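PDB 5I0F: glycoside hydrolase family 31 from Trueperella pyogenes, which degrades cycloalternan, a cyclic alpha-glucan, through a covalent glycosyl-enzyme intermediate, as in retaining glycosidases. Local coordinates for residues A[535-540]-A[570-574]. Numbering follows the deposited sequence.
Sequences STWEAF and PEAEL
Trp537 and Glu571 make the polar link between the first turns of two helices: Trp537 NE1 donates to Glu571 OE1 at 2.9 Å, with an N-H...O angle of 163°. The acceptor lies at the ring edge, in the indole plane, and is met on its anti side, somewhat out of the carboxylate plane. With OE1 at that edge and the carboxylate turned 78° against the ring, the acid meets the indole crosswise and does not stack on it.

Apolar packing centres on Leu574. Leu574 CD1 sits 3.9 Å from the centroid of the Trp537 six-membered ring and close to the ring normal, which makes this a CH-pi contact over one face. Leu574 CD1 also reaches Phe540 CD2 at 3.8 Å, while Leu574 CD2 lies 3.6 Å from Ser535 O. CG of Leu574 is anti to the backbone N, and the second torsion then turns CD1 to the rings and CD2 to the Ser535 backbone. Beside it, the methylene Glu573 CG lies 4.0 Å from Trp537 CZ2, and Glu573 OE1 is bonded to Gly686 N. Ser535 CB packs on Pro570 CB at 3.8 Å; Ser535 OG is hydrogen-bonded to Ala563 O and Arg604 NH2.

Within residues 535-540, Thr536 OG1 accepts from Ala539 N at 3.0 Å, an N-cap bond to an amide of the first turn.

The contact thus joins the N-terminal ends of helices 537-551 and 572-583, which follow barrel strands 527-529 and 558-561 as successive helices of the TIM barrel. The Phe540 ring meets Trp560 of strand 558-561, nearly parallel to it, and also touches Arg577 and Ala581 of helix 572-583.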
loop_
_atom_site.group_PDB
_atom_site.type_symbol
_atom_site.label_atom_id
_atom_site.label_comp_id
_atom_site.label_asym_id
_atom_site.label_seq_id
_atom_site.Cartn_x
_atom_site.Cartn_y
_atom_site.Cartn_z
ATOM N N SER A 535 -9.218 12.387 9.041
ATOM C CA SER A 535 -8.746 13.742 9.187
ATOM C C SER A 535 -8.423 14.039 10.638
ATOM O O SER A 535 -9.209 14.709 11.346
ATOM C CB SER A 535 -9.775 14.759 8.660
ATOM O OG SER A 535 -9.893 14.666 7.242
ATOM N N THR A 536 -7.262 13.554 11.060
ATOM C CA THR A 536 -6.788 13.678 12.438
ATOM C C THR A 536 -5.328 14.129 12.517
ATOM O O THR A 536 -4.539 13.920 11.569
ATOM C CB THR A 536 -6.899 12.350 13.196
ATOM O OG1 THR A 536 -6.005 11.383 12.653
ATOM C CG2 THR A 536 -8.334 11.813 13.202
ATOM N N TRP A 537 -4.955 14.677 13.680
ATOM C CA TRP A 537 -3.557 15.030 13.934
ATOM C C TRP A 537 -2.652 13.792 13.935
ATOM O O TRP A 537 -1.560 13.841 13.411
ATOM C CB TRP A 537 -3.394 15.829 15.231
ATOM C CG TRP A 537 -4.080 17.140 15.153
ATOM C CD1 TRP A 537 -5.360 17.425 15.545
ATOM C CD2 TRP A 537 -3.538 18.358 14.629
ATOM N NE1 TRP A 537 -5.644 18.759 15.307
ATOM C CE2 TRP A 537 -4.546 19.351 14.741
ATOM C CE3 TRP A 537 -2.299 18.712 14.082
ATOM C CZ2 TRP A 537 -4.346 20.675 14.333
ATOM C CZ3 TRP A 537 -2.100 20.044 13.677
ATOM C CH2 TRP A 537 -3.127 20.999 13.796
ATOM N N GLU A 538 -3.118 12.683 14.511
ATOM C CA GLU A 538 -2.327 11.454 14.520
ATOM C C GLU A 538 -2.062 10.943 13.099
ATOM O O GLU A 538 -0.939 10.514 12.792
ATOM C CB GLU A 538 -2.983 10.352 15.388
ATOM C CG GLU A 538 -2.137 9.077 15.541
ATOM C CD GLU A 538 -0.660 9.329 15.899
ATOM O OE1 GLU A 538 -0.362 10.169 16.816
ATOM O OE2 GLU A 538 0.223 8.714 15.223
ATOM N N ALA A 539 -3.065 11.026 12.229
ATOM C CA ALA A 539 -2.880 10.608 10.843
ATOM C C ALA A 539 -1.886 11.501 10.068
ATOM O O ALA A 539 -1.113 11.007 9.242
ATOM C CB ALA A 539 -4.220 10.538 10.129
ATOM N N PHE A 540 -1.927 12.803 10.346
ATOM C CA PHE A 540 -0.952 13.771 9.828
ATOM C C PHE A 540 0.472 13.355 10.219
ATOM O O PHE A 540 1.345 13.212 9.348
ATOM C CB PHE A 540 -1.351 15.174 10.362
ATOM C CG PHE A 540 -0.460 16.328 9.967
ATOM C CD1 PHE A 540 0.469 16.270 8.941
ATOM C CD2 PHE A 540 -0.591 17.531 10.663
ATOM C CE1 PHE A 540 1.240 17.367 8.606
ATOM C CE2 PHE A 540 0.174 18.650 10.318
ATOM C CZ PHE A 540 1.106 18.557 9.308
ATOM N N PRO A 570 -11.665 18.228 7.735
ATOM C CA PRO A 570 -10.769 18.509 8.835
ATOM C C PRO A 570 -11.085 19.861 9.461
ATOM O O PRO A 570 -11.535 20.768 8.760
ATOM C CB PRO A 570 -9.389 18.540 8.161
ATOM C CG PRO A 570 -9.667 18.832 6.746
ATOM C CD PRO A 570 -10.927 18.090 6.471
ATOM N N GLU A 571 -10.871 19.973 10.767
ATOM C CA GLU A 571 -10.978 21.266 11.466
ATOM C C GLU A 571 -10.011 22.253 10.810
ATOM O O GLU A 571 -8.986 21.838 10.240
ATOM C CB GLU A 571 -10.663 21.107 12.970
ATOM C CG GLU A 571 -9.170 20.991 13.327
ATOM C CD GLU A 571 -8.871 21.110 14.822
ATOM O OE1 GLU A 571 -8.123 20.268 15.374
ATOM O OE2 GLU A 571 -9.378 22.071 15.450
ATOM N N ALA A 572 -10.318 23.545 10.913
ATOM C CA ALA A 572 -9.580 24.563 10.143
ATOM C C ALA A 572 -8.081 24.499 10.431
ATOM O O ALA A 572 -7.281 24.591 9.521
ATOM C CB ALA A 572 -10.113 25.970 10.447
ATOM N N GLU A 573 -7.711 24.343 11.697
ATOM C CA GLU A 573 -6.316 24.382 12.103
ATOM C C GLU A 573 -5.501 23.231 11.498
ATOM O O GLU A 573 -4.349 23.416 11.096
ATOM C CB GLU A 573 -6.199 24.355 13.639
ATOM C CG GLU A 573 -4.805 24.658 14.131
ATOM C CD GLU A 573 -4.688 24.628 15.647
ATOM O OE1 GLU A 573 -3.621 25.015 16.146
ATOM O OE2 GLU A 573 -5.636 24.168 16.346
ATOM N N LEU A 574 -6.110 22.052 11.451
ATOM C CA LEU A 574 -5.481 20.894 10.835
ATOM C C LEU A 574 -5.309 21.108 9.352
ATOM O O LEU A 574 -4.242 20.828 8.804
ATOM C CB LEU A 574 -6.278 19.604 11.129
ATOM C CG LEU A 574 -5.781 18.332 10.439
ATOM C CD1 LEU A 574 -4.329 18.017 10.787
ATOM C CD2 LEU A 574 -6.714 17.204 10.816
#